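Local atomic coordinates of fimbrium subunit Fim1C (Bacteroides vulgatus, PDB entry 4QB7), a protein that is probably a component of the tip of fimbriae, the surface filaments through which the bacterium adheres and forms biofilms. Residues Asn173-Pro178 / Gln256-Leu261; Val141-Thr146 / Val160-Ser165; Ser131-Asp136 / Leu231-Asn236. All coordinates share one frame; numbering follows the deposited sequence.

Contact 1 of 3, residues Asn173-Pro178 / Gln256-Leu261; sequences NIKVKP and QNATAL. With SO4 (sulfate ion), chain B.
V176 and T259 form an antiparallel hydrogen-bonded pair: V176 N donates a hydrogen bond to T259 O at 2.9 Å, and T259 N donates one to V176 O from above that carbonyl's plane. The neighbouring K175–A260 pair is non-hydrogen-bonded, its CA atoms 4.1 Å apart, and beyond it L261 N binds I174 O nearly end-on at 2.8 Å. In K177, CG sits between the backbone N and the carbonyl carbon (chi1 57°), turning the side chain, extended beyond CG, over A258. CB packs on A258 CA, CG lies 3.9 Å from A258 CB, CD passes on toward the sulfate, and NZ ends 2.9 Å from sulfate O4. A258 N donates to the same O4, so this anion, probably from the crystallisation liquor, joins both segments. The pairing puts strand 259-270 along one edge of segment 173-178 of strand 159-178, while strand 323-331 runs parallel to it on the other, consistent with the transthyretin-like fold of the fimbrillin superfamily. On the face carrying V176, V176 CG2 meets L261 CD1 at 3.7 Å, and I174 CG2 reaches the same methyl. N173 OD1 takes its stronger bond from F262 N and a weak one from L261 N.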
loop_
_atom_site.group_PDB
_atom_site.type_symbol
_atom_site.label_atom_id
_atom_site.label_comp_id
_atom_site.label_asym_id
_atom_site.label_seq_id
_atom_site.Cartn_x
_atom_site.Cartn_y
_atom_site.Cartn_z
ATOM N N ASN A 173 -9.242 -4.137 4.998
ATOM C CA ASN A 173 -9.786 -4.953 6.068
ATOM C C ASN A 173 -10.114 -6.352 5.611
ATOM O O ASN A 173 -10.197 -6.633 4.427
ATOM C CB ASN A 173 -11.051 -4.319 6.674
ATOM C CG ASN A 173 -11.030 -4.290 8.174
ATOM O OD1 ASN A 173 -10.782 -5.292 8.829
ATOM N ND2 ASN A 173 -11.237 -3.127 8.751
ATOM N N ILE A 174 -10.277 -7.234 6.589
ATOM C CA ILE A 174 -10.749 -8.606 6.481
ATOM C C ILE A 174 -11.833 -8.681 7.553
ATOM O O ILE A 174 -11.548 -8.478 8.736
ATOM C CB ILE A 174 -9.655 -9.680 6.573
ATOM C CG1 ILE A 174 -8.614 -9.463 5.466
ATOM C CG2 ILE A 174 -10.303 -11.058 6.441
ATOM C CD1 ILE A 174 -7.362 -10.189 5.595
ATOM N N LYS A 175 -13.098 -8.798 7.104
ATOM C CA LYS A 175 -14.300 -8.841 7.924
ATOM C C LYS A 175 -14.875 -10.261 7.933
ATOM O O LYS A 175 -14.847 -10.921 6.898
ATOM C CB LYS A 175 -15.321 -7.854 7.353
ATOM C CG LYS A 175 -14.984 -6.372 7.512
ATOM C CD LYS A 175 -16.160 -5.558 7.069
ATOM C CE LYS A 175 -15.985 -4.074 7.260
ATOM N NZ LYS A 175 -16.896 -3.318 6.357
ATOM N N VAL A 176 -15.392 -10.749 9.081
ATOM C CA VAL A 176 -15.941 -12.115 9.185
ATOM C C VAL A 176 -17.357 -12.126 9.767
ATOM O O VAL A 176 -17.668 -11.326 10.638
ATOM C CB VAL A 176 -15.029 -13.064 10.017
ATOM C CG1 VAL A 176 -15.442 -14.514 9.834
ATOM C CG2 VAL A 176 -13.549 -12.897 9.666
ATOM N N LYS A 177 -18.209 -13.059 9.309
ATOM C CA LYS A 177 -19.554 -13.245 9.874
ATOM C C LYS A 177 -20.047 -14.675 9.656
ATOM O O LYS A 177 -19.706 -15.263 8.629
ATOM C CB LYS A 177 -20.569 -12.253 9.279
ATOM C CG LYS A 177 -20.687 -12.317 7.774
ATOM C CD LYS A 177 -21.849 -11.567 7.246
ATOM C CE LYS A 177 -21.755 -11.520 5.743
ATOM N NZ LYS A 177 -22.743 -10.580 5.161
ATOM N N PRO A 178 -20.910 -15.233 10.541
ATOM C CA PRO A 178 -21.529 -16.535 10.230
ATOM C C PRO A 178 -22.640 -16.336 9.178
ATOM O O PRO A 178 -23.035 -15.179 8.938
ATOM C CB PRO A 178 -22.094 -16.962 11.580
ATOM C CG PRO A 178 -22.478 -15.675 12.238
ATOM C CD PRO A 178 -21.447 -14.676 11.806
ATOM N N GLN A 256 -25.605 -10.067 10.656
ATOM C CA GLN A 256 -26.167 -8.941 9.910
ATOM C C GLN A 256 -25.085 -8.046 9.315
ATOM O O GLN A 256 -25.206 -7.670 8.151
ATOM C CB GLN A 256 -27.133 -8.135 10.787
ATOM C CG GLN A 256 -28.491 -8.837 11.024
ATOM C CD GLN A 256 -29.240 -9.132 9.735
ATOM O OE1 GLN A 256 -29.294 -10.278 9.269
ATOM N NE2 GLN A 256 -29.795 -8.093 9.105
ATOM N N ASN A 257 -24.013 -7.746 10.091
ATOM C CA ASN A 257 -22.860 -6.936 9.671
ATOM C C ASN A 257 -21.581 -7.636 10.037
ATOM O O ASN A 257 -21.342 -7.893 11.222
ATOM C CB ASN A 257 -22.868 -5.539 10.316
ATOM C CG ASN A 257 -24.184 -4.825 10.236
ATOM O OD1 ASN A 257 -24.583 -4.362 9.164
ATOM N ND2 ASN A 257 -24.898 -4.773 11.371
ATOM N N ALA A 258 -20.757 -7.952 9.012
ATOM C CA ALA A 258 -19.469 -8.614 9.171
ATOM C C ALA A 258 -18.577 -7.768 10.043
ATOM O O ALA A 258 -18.575 -6.549 9.898
ATOM C CB ALA A 258 -18.830 -8.855 7.824
ATOM N N THR A 259 -17.853 -8.407 10.971
ATOM C CA THR A 259 -16.975 -7.759 11.945
ATOM C C THR A 259 -15.539 -7.685 11.432
ATOM O O THR A 259 -14.984 -8.697 11.032
ATOM C CB THR A 259 -17.094 -8.499 13.266
ATOM O OG1 THR A 259 -18.457 -8.367 13.693
ATOM C CG2 THR A 259 -16.127 -7.979 14.327
ATOM N N ALA A 260 -14.938 -6.484 11.479
ATOM C CA ALA A 260 -13.560 -6.230 11.048
ATOM C C ALA A 260 -12.491 -6.924 11.929
ATOM O O ALA A 260 -12.629 -6.964 13.164
ATOM C CB ALA A 260 -13.305 -4.740 11.051
ATOM N N LEU A 261 -11.394 -7.396 11.291
ATOM C CA LEU A 261 -10.267 -8.022 11.999
ATOM C C LEU A 261 -9.095 -7.027 12.181
ATOM O O LEU A 261 -8.239 -7.235 13.041
ATOM C CB LEU A 261 -9.775 -9.304 11.304
ATOM C CG LEU A 261 -10.774 -10.452 11.101
ATOM C CD1 LEU A 261 -10.117 -11.573 10.358
ATOM C CD2 LEU A 261 -11.382 -10.956 12.421
HETATM S S SO4 B . -21.281 -7.019 5.271
HETATM O O1 SO4 B . -22.266 -5.995 5.609
HETATM O O2 SO4 B . -21.387 -7.411 3.857
HETATM O O3 SO4 B . -19.937 -6.481 5.524
HETATM O O4 SO4 B . -21.578 -8.160 6.130
HETATM O O HOH W 1 -19.622 -10.414 12.357
HETATM O O HOH W 2 -25.347 -10.228 6.135
#

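Contact 2 of 3, residues Val141-Thr146 / Val160-Ser165; sequences VTDCHT and VQFKFS. With SO4 (sulfate ion), chain N; SO4 (sulfate ion), chain M.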
loop_
_atom_site.group_PDB
_atom_site.type_symbol
_atom_site.label_atom_id
_atom_site.label_comp_id
_atom_site.label_asym_id
_atom_site.label_seq_id
_atom_site.Cartn_x
_atom_site.Cartn_y
_atom_site.Cartn_z
ATOM N N VAL A 141 3.836 6.346 -2.514
ATOM C CA VAL A 141 3.084 7.173 -3.449
ATOM C C VAL A 141 4.051 7.745 -4.467
ATOM O O VAL A 141 5.219 7.990 -4.158
ATOM C CB VAL A 141 2.205 8.277 -2.782
ATOM C CG1 VAL A 141 1.139 7.686 -1.886
ATOM C CG2 VAL A 141 3.028 9.306 -2.033
ATOM N N THR A 142 3.597 7.913 -5.700
ATOM C CA THR A 142 4.460 8.498 -6.726
ATOM C C THR A 142 3.686 9.480 -7.551
ATOM O O THR A 142 2.456 9.487 -7.549
ATOM C CB THR A 142 5.117 7.467 -7.658
ATOM O OG1 THR A 142 4.135 7.019 -8.606
ATOM C CG2 THR A 142 5.774 6.321 -6.917
ATOM N N ASP A 143 4.427 10.281 -8.288
ATOM C CA ASP A 143 3.890 11.247 -9.201
ATOM C C ASP A 143 4.697 11.220 -10.492
ATOM O O ASP A 143 5.872 11.574 -10.492
ATOM C CB ASP A 143 3.888 12.643 -8.572
ATOM C CG ASP A 143 3.212 13.677 -9.438
ATOM O OD1 ASP A 143 2.830 13.337 -10.581
ATOM O OD2 ASP A 143 3.095 14.830 -8.995
ATOM N N CYS A 144 4.054 10.785 -11.577
ATOM C CA CYS A 144 4.616 10.772 -12.919
ATOM C C CYS A 144 3.542 11.231 -13.938
ATOM O O CYS A 144 3.572 10.831 -15.103
ATOM C CB CYS A 144 5.219 9.416 -13.273
ATOM S SG CYS A 144 4.051 8.036 -13.248
ATOM N N HIS A 145 2.630 12.141 -13.499
ATOM C CA HIS A 145 1.591 12.674 -14.378
ATOM C C HIS A 145 2.225 13.728 -15.328
ATOM O O HIS A 145 3.249 14.350 -15.001
ATOM C CB HIS A 145 0.318 13.153 -13.616
ATOM C CG HIS A 145 0.364 14.481 -12.917
ATOM N ND1 HIS A 145 1.174 14.699 -11.808
ATOM C CD2 HIS A 145 -0.424 15.570 -13.089
ATOM C CE1 HIS A 145 0.913 15.929 -11.394
ATOM N NE2 HIS A 145 -0.054 16.490 -12.120
ATOM N N THR A 146 1.666 13.813 -16.553
ATOM C CA THR A 146 2.167 14.611 -17.673
ATOM C C THR A 146 2.097 16.116 -17.405
ATOM O O THR A 146 2.899 16.858 -17.959
ATOM C CB THR A 146 1.447 14.222 -18.978
ATOM O OG1 THR A 146 0.074 14.595 -18.899
ATOM C CG2 THR A 146 1.528 12.720 -19.267
ATOM N N VAL A 160 5.028 24.100 -9.316
ATOM C CA VAL A 160 4.910 22.707 -9.712
ATOM C C VAL A 160 3.890 22.081 -8.773
ATOM O O VAL A 160 4.124 22.024 -7.565
ATOM C CB VAL A 160 6.275 21.945 -9.738
ATOM C CG1 VAL A 160 6.107 20.563 -10.338
ATOM C CG2 VAL A 160 7.323 22.731 -10.522
ATOM N N GLN A 161 2.730 21.682 -9.305
ATOM C CA GLN A 161 1.725 21.046 -8.463
ATOM C C GLN A 161 1.815 19.528 -8.589
ATOM O O GLN A 161 1.466 18.966 -9.633
ATOM C CB GLN A 161 0.303 21.517 -8.779
ATOM C CG GLN A 161 -0.673 20.957 -7.737
ATOM C CD GLN A 161 -2.125 21.070 -8.084
ATOM O OE1 GLN A 161 -2.561 20.733 -9.190
ATOM N NE2 GLN A 161 -2.920 21.454 -7.098
ATOM N N PHE A 162 2.238 18.867 -7.504
ATOM C CA PHE A 162 2.343 17.427 -7.458
ATOM C C PHE A 162 1.001 16.846 -7.060
ATOM O O PHE A 162 0.253 17.456 -6.307
ATOM C CB PHE A 162 3.462 16.986 -6.504
ATOM C CG PHE A 162 4.828 17.497 -6.899
ATOM C CD1 PHE A 162 5.595 16.824 -7.847
ATOM C CD2 PHE A 162 5.346 18.663 -6.330
ATOM C CE1 PHE A 162 6.844 17.320 -8.241
ATOM C CE2 PHE A 162 6.598 19.158 -6.720
ATOM C CZ PHE A 162 7.337 18.487 -7.678
ATOM N N LYS A 163 0.693 15.682 -7.609
ATOM C CA LYS A 163 -0.528 14.901 -7.452
ATOM C C LYS A 163 -0.042 13.485 -7.248
ATOM O O LYS A 163 0.454 12.877 -8.189
ATOM C CB LYS A 163 -1.360 15.063 -8.741
ATOM C CG LYS A 163 -2.874 15.109 -8.633
ATOM C CD LYS A 163 -3.325 16.173 -9.641
ATOM C CE LYS A 163 -4.735 16.051 -10.168
ATOM N NZ LYS A 163 -5.136 17.304 -10.887
ATOM N N PHE A 164 -0.041 13.010 -6.001
ATOM C CA PHE A 164 0.480 11.698 -5.657
ATOM C C PHE A 164 -0.551 10.593 -5.806
ATOM O O PHE A 164 -1.701 10.752 -5.394
ATOM C CB PHE A 164 1.015 11.716 -4.228
ATOM C CG PHE A 164 2.292 12.509 -4.119
ATOM C CD1 PHE A 164 3.497 11.987 -4.587
ATOM C CD2 PHE A 164 2.300 13.768 -3.528
ATOM C CE1 PHE A 164 4.680 12.719 -4.483
ATOM C CE2 PHE A 164 3.484 14.511 -3.449
ATOM C CZ PHE A 164 4.668 13.975 -3.912
ATOM N N SER A 165 -0.131 9.462 -6.395
ATOM C CA SER A 165 -0.995 8.291 -6.562
ATOM C C SER A 165 -0.455 7.134 -5.763
ATOM O O SER A 165 0.758 7.006 -5.635
ATOM C CB SER A 165 -1.087 7.905 -8.034
ATOM O OG SER A 165 -2.053 8.691 -8.708
HETATM S S SO4 N . -1.829 12.383 -16.642
HETATM O O1 SO4 N . -2.579 11.785 -15.530
HETATM O O2 SO4 N . -0.575 11.646 -16.791
HETATM O O3 SO4 N . -2.590 12.237 -17.884
HETATM O O4 SO4 N . -1.612 13.837 -16.370
HETATM S S SO4 M . -6.662 22.473 -7.420
HETATM O O1 SO4 M . -8.026 22.897 -7.090
HETATM O O2 SO4 M . -6.651 21.742 -8.696
HETATM O O3 SO4 M . -5.796 23.648 -7.533
HETATM O O4 SO4 M . -6.173 21.610 -6.344
HETATM O O HOH W 3 -0.482 19.494 -11.592
#
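The H145 imidazole carries K163 CB over one face, a CH-π contact 4.0 Å from the ring centroid, with the two side chains crossing at about a right angle. At the ring's edge, near its plane, lie the D143 carboxylate, Q161 O, a sulfate oxygen and a water that donates to Q161 O and lies 3.1 Å from H145 NE2. The F162 ring has V160 CG1 against one face, offset toward the rim, and D143 OD2 at its edge. F164 CD1 meets V141 CG2 at 3.7 Å, these side chains also crossing at about a right angle.

D143 ties these groups together. With CG anti to the backbone N (chi1 -174°), its carboxylate reaches across to the 160-165 segment, where K163 N donates to OD2 at 2.9 Å from well above the carboxylate plane. OD1 faces its own segment and accepts from H145 N; H145 ND1 is also modelled against OD1, but at a doubtfully short distance. The backbones join at T142 and S165, an antiparallel hydrogen-bonded pair: S165 N reaches T142 O at 2.8 Å and T142 N reaches S165 O. F40 stacks edge-to-face on both phenylalanines, and strand 90-97 pairs with 141-143 on its other edge.

The D143 OD1 to H145 N bond makes an Asx turn, so strand 141-143 is followed by an Asx turn beside the long strand 159-178, within a β-sheet of the fimbrillin-like fold.

Contact 3 of 3, residues Ser131-Asp136 / Leu231-Asn236; sequences SNNWKD and LSDFLN. With SO4 (sulfate ion), chain R.
W134 and F234 bury the most surface here, with N133 next: N133 and W134 of one loop meet F234 of the other. The W134 indole takes L231 CD2 over one face, the methyl 3.7 Å from the centroid of the five-membered ring and only 10° off its normal: a CH-π contact made almost square on. Its NE1 donates to D230 O, just ahead of the 231-236 segment, so the indole is held in rotation by a bond at its rim while the leucine covers its face.

F234 has CG anti to the backbone N (chi1 176°), which carries the phenyl ring out beside the opposing loop. N133 O comes to its edge, 3.3 Å from CD1, and K135 CG also lies near the plane of the ring. W134 CB packs on the same CD1 at 3.7 Å, the two side chains crossing at about a right angle. F262 adds an edge-to-face stack on F234.

N133 points its amide ND2 at D233 CB, 3.4 Å away; the amide and carboxylate planes are 78° apart. A water accepts from N133 ND2 and from D233 N, bridging the two loops.

N132 to K135 form a type I' β turn, closed by K135 N to N132 O, with N133 and W134 as its two central residues. The arrangement is thus a β turn set against the loop following strand 229-230: W134 packs by CH-π and apolar contacts, while N133 brings its carbonyl to the F234 edge and shares a water with D233 N.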
loop_
_atom_site.group_PDB
_atom_site.type_symbol
_atom_site.label_atom_id
_atom_site.label_comp_id
_atom_site.label_asym_id
_atom_site.label_seq_id
_atom_site.Cartn_x
_atom_site.Cartn_y
_atom_site.Cartn_z
ATOM N N SER A 131 8.408 -5.866 9.518
ATOM C CA SER A 131 8.750 -5.646 10.923
ATOM C C SER A 131 7.617 -4.977 11.694
ATOM O O SER A 131 6.716 -4.396 11.086
ATOM C CB SER A 131 10.023 -4.811 11.032
ATOM O OG SER A 131 9.847 -3.481 10.566
ATOM N N ASN A 132 7.684 -5.057 13.047
ATOM C CA ASN A 132 6.728 -4.530 14.032
ATOM C C ASN A 132 5.308 -5.007 13.696
ATOM O O ASN A 132 4.392 -4.207 13.581
ATOM C CB ASN A 132 6.826 -2.990 14.152
ATOM C CG ASN A 132 5.869 -2.311 15.125
ATOM O OD1 ASN A 132 5.349 -2.902 16.091
ATOM N ND2 ASN A 132 5.581 -1.048 14.850
ATOM N N ASN A 133 5.136 -6.317 13.515
ATOM C CA ASN A 133 3.841 -6.937 13.214
ATOM C C ASN A 133 3.035 -6.206 12.126
ATOM O O ASN A 133 1.851 -5.939 12.317
ATOM C CB ASN A 133 3.016 -7.107 14.484
ATOM C CG ASN A 133 3.664 -8.136 15.361
ATOM O OD1 ASN A 133 4.102 -7.825 16.470
ATOM N ND2 ASN A 133 3.858 -9.363 14.831
ATOM N N TRP A 134 3.690 -5.923 10.965
ATOM C CA TRP A 134 3.117 -5.295 9.760
ATOM C C TRP A 134 2.658 -3.842 9.967
ATOM O O TRP A 134 1.979 -3.298 9.097
ATOM C CB TRP A 134 1.932 -6.135 9.228
ATOM C CG TRP A 134 2.265 -7.588 9.072
ATOM C CD1 TRP A 134 2.100 -8.574 10.002
ATOM C CD2 TRP A 134 2.931 -8.189 7.958
ATOM N NE1 TRP A 134 2.613 -9.759 9.528
ATOM C CE2 TRP A 134 3.131 -9.550 8.273
ATOM C CE3 TRP A 134 3.358 -7.714 6.712
ATOM C CZ2 TRP A 134 3.725 -10.444 7.377
ATOM C CZ3 TRP A 134 3.946 -8.597 5.825
ATOM C CH2 TRP A 134 4.125 -9.946 6.159
ATOM N N LYS A 135 3.040 -3.206 11.081
ATOM C CA LYS A 135 2.560 -1.872 11.435
ATOM C C LYS A 135 3.488 -0.801 10.934
ATOM O O LYS A 135 3.178 0.375 11.087
ATOM C CB LYS A 135 2.312 -1.754 12.964
ATOM C CG LYS A 135 1.373 -2.868 13.481
ATOM C CD LYS A 135 0.606 -2.557 14.747
ATOM C CE LYS A 135 0.231 -3.798 15.529
ATOM N NZ LYS A 135 1.331 -4.230 16.447
ATOM N N ASP A 136 4.584 -1.189 10.265
ATOM C CA ASP A 136 5.572 -0.254 9.730
ATOM C C ASP A 136 5.583 -0.189 8.192
ATOM O O ASP A 136 6.481 0.443 7.637
ATOM C CB ASP A 136 6.975 -0.665 10.206
ATOM C CG ASP A 136 7.285 -0.456 11.673
ATOM O OD1 ASP A 136 6.427 0.130 12.386
ATOM O OD2 ASP A 136 8.391 -0.881 12.113
ATOM N N LEU A 231 -0.220 -12.941 10.242
ATOM C CA LEU A 231 -0.891 -11.665 10.480
ATOM C C LEU A 231 -1.613 -11.637 11.830
ATOM O O LEU A 231 -2.288 -10.660 12.125
ATOM C CB LEU A 231 -1.930 -11.399 9.360
ATOM C CG LEU A 231 -1.471 -11.359 7.915
ATOM C CD1 LEU A 231 -2.652 -11.238 7.023
ATOM C CD2 LEU A 231 -0.562 -10.172 7.667
ATOM N N SER A 232 -1.501 -12.697 12.639
ATOM C CA SER A 232 -2.216 -12.834 13.923
ATOM C C SER A 232 -1.997 -11.677 14.886
ATOM O O SER A 232 -2.966 -11.242 15.524
ATOM C CB SER A 232 -1.859 -14.141 14.621
ATOM O OG SER A 232 -2.189 -15.231 13.778
ATOM N N ASP A 233 -0.760 -11.172 15.003
ATOM C CA ASP A 233 -0.504 -10.067 15.935
ATOM C C ASP A 233 -0.859 -8.691 15.327
ATOM O O ASP A 233 -0.780 -7.681 16.033
ATOM C CB ASP A 233 0.954 -10.076 16.440
ATOM C CG ASP A 233 1.315 -11.292 17.258
ATOM O OD1 ASP A 233 0.464 -11.748 18.061
ATOM O OD2 ASP A 233 2.433 -11.805 17.082
ATOM N N PHE A 234 -1.253 -8.659 14.036
ATOM C CA PHE A 234 -1.641 -7.439 13.352
ATOM C C PHE A 234 -3.109 -7.178 13.649
ATOM O O PHE A 234 -3.562 -6.020 13.665
ATOM C CB PHE A 234 -1.369 -7.545 11.837
ATOM C CG PHE A 234 -1.835 -6.339 11.042
ATOM C CD1 PHE A 234 -1.138 -5.132 11.099
ATOM C CD2 PHE A 234 -3.012 -6.393 10.276
ATOM C CE1 PHE A 234 -1.595 -4.011 10.401
ATOM C CE2 PHE A 234 -3.450 -5.275 9.554
ATOM C CZ PHE A 234 -2.737 -4.094 9.624
ATOM N N LEU A 235 -3.850 -8.272 13.899
ATOM C CA LEU A 235 -5.282 -8.248 14.159
ATOM C C LEU A 235 -5.593 -7.498 15.455
ATOM O O LEU A 235 -4.841 -7.558 16.437
ATOM C CB LEU A 235 -5.888 -9.660 14.207
ATOM C CG LEU A 235 -5.567 -10.682 13.114
ATOM C CD1 LEU A 235 -6.336 -11.971 13.371
ATOM C CD2 LEU A 235 -5.859 -10.154 11.733
ATOM N N ASN A 236 -6.726 -6.801 15.444
ATOM C CA ASN A 236 -7.206 -5.984 16.539
ATOM C C ASN A 236 -7.880 -6.845 17.615
ATOM O O ASN A 236 -9.031 -6.598 17.987
ATOM C CB ASN A 236 -8.164 -4.964 15.945
ATOM C CG ASN A 236 -8.563 -3.837 16.844
ATOM O OD1 ASN A 236 -7.890 -3.513 17.830
ATOM N ND2 ASN A 236 -9.713 -3.259 16.531
HETATM S S SO4 R . 9.961 -7.396 14.354
HETATM O O1 SO4 R . 9.990 -5.934 14.363
HETATM O O2 SO4 R . 8.878 -7.949 13.502
HETATM O O3 SO4 R . 11.252 -7.878 13.866
HETATM O O4 SO4 R . 9.736 -7.842 15.732
HETATM O O HOH W 4 1.825 -10.839 13.079
#

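How the contacts relate
From the N terminus, 131-136 is the first of the six segments, in the loop after strand 123-127. Strand 141-143 follows, where contact 2 opens; 160-165 closes it after a short excursion. The same long strand, 159-178, runs on to supply 173-178, so contact 2 is complete before contact 1 opens. Next, 231-236 closes contact 3 over a span that encloses all of contact 2, joining the loops after strands 123-127 and 229-230, which belong to different sheets. Finally 256-261 closes contact 1. Contacts 1 and 3 therefore cross, and touch where L261 O probably accepts a hydrogen bond from N236 N. Contacts 1 and 2, centres 35 Å apart, occupy the two ends of strand 159-178.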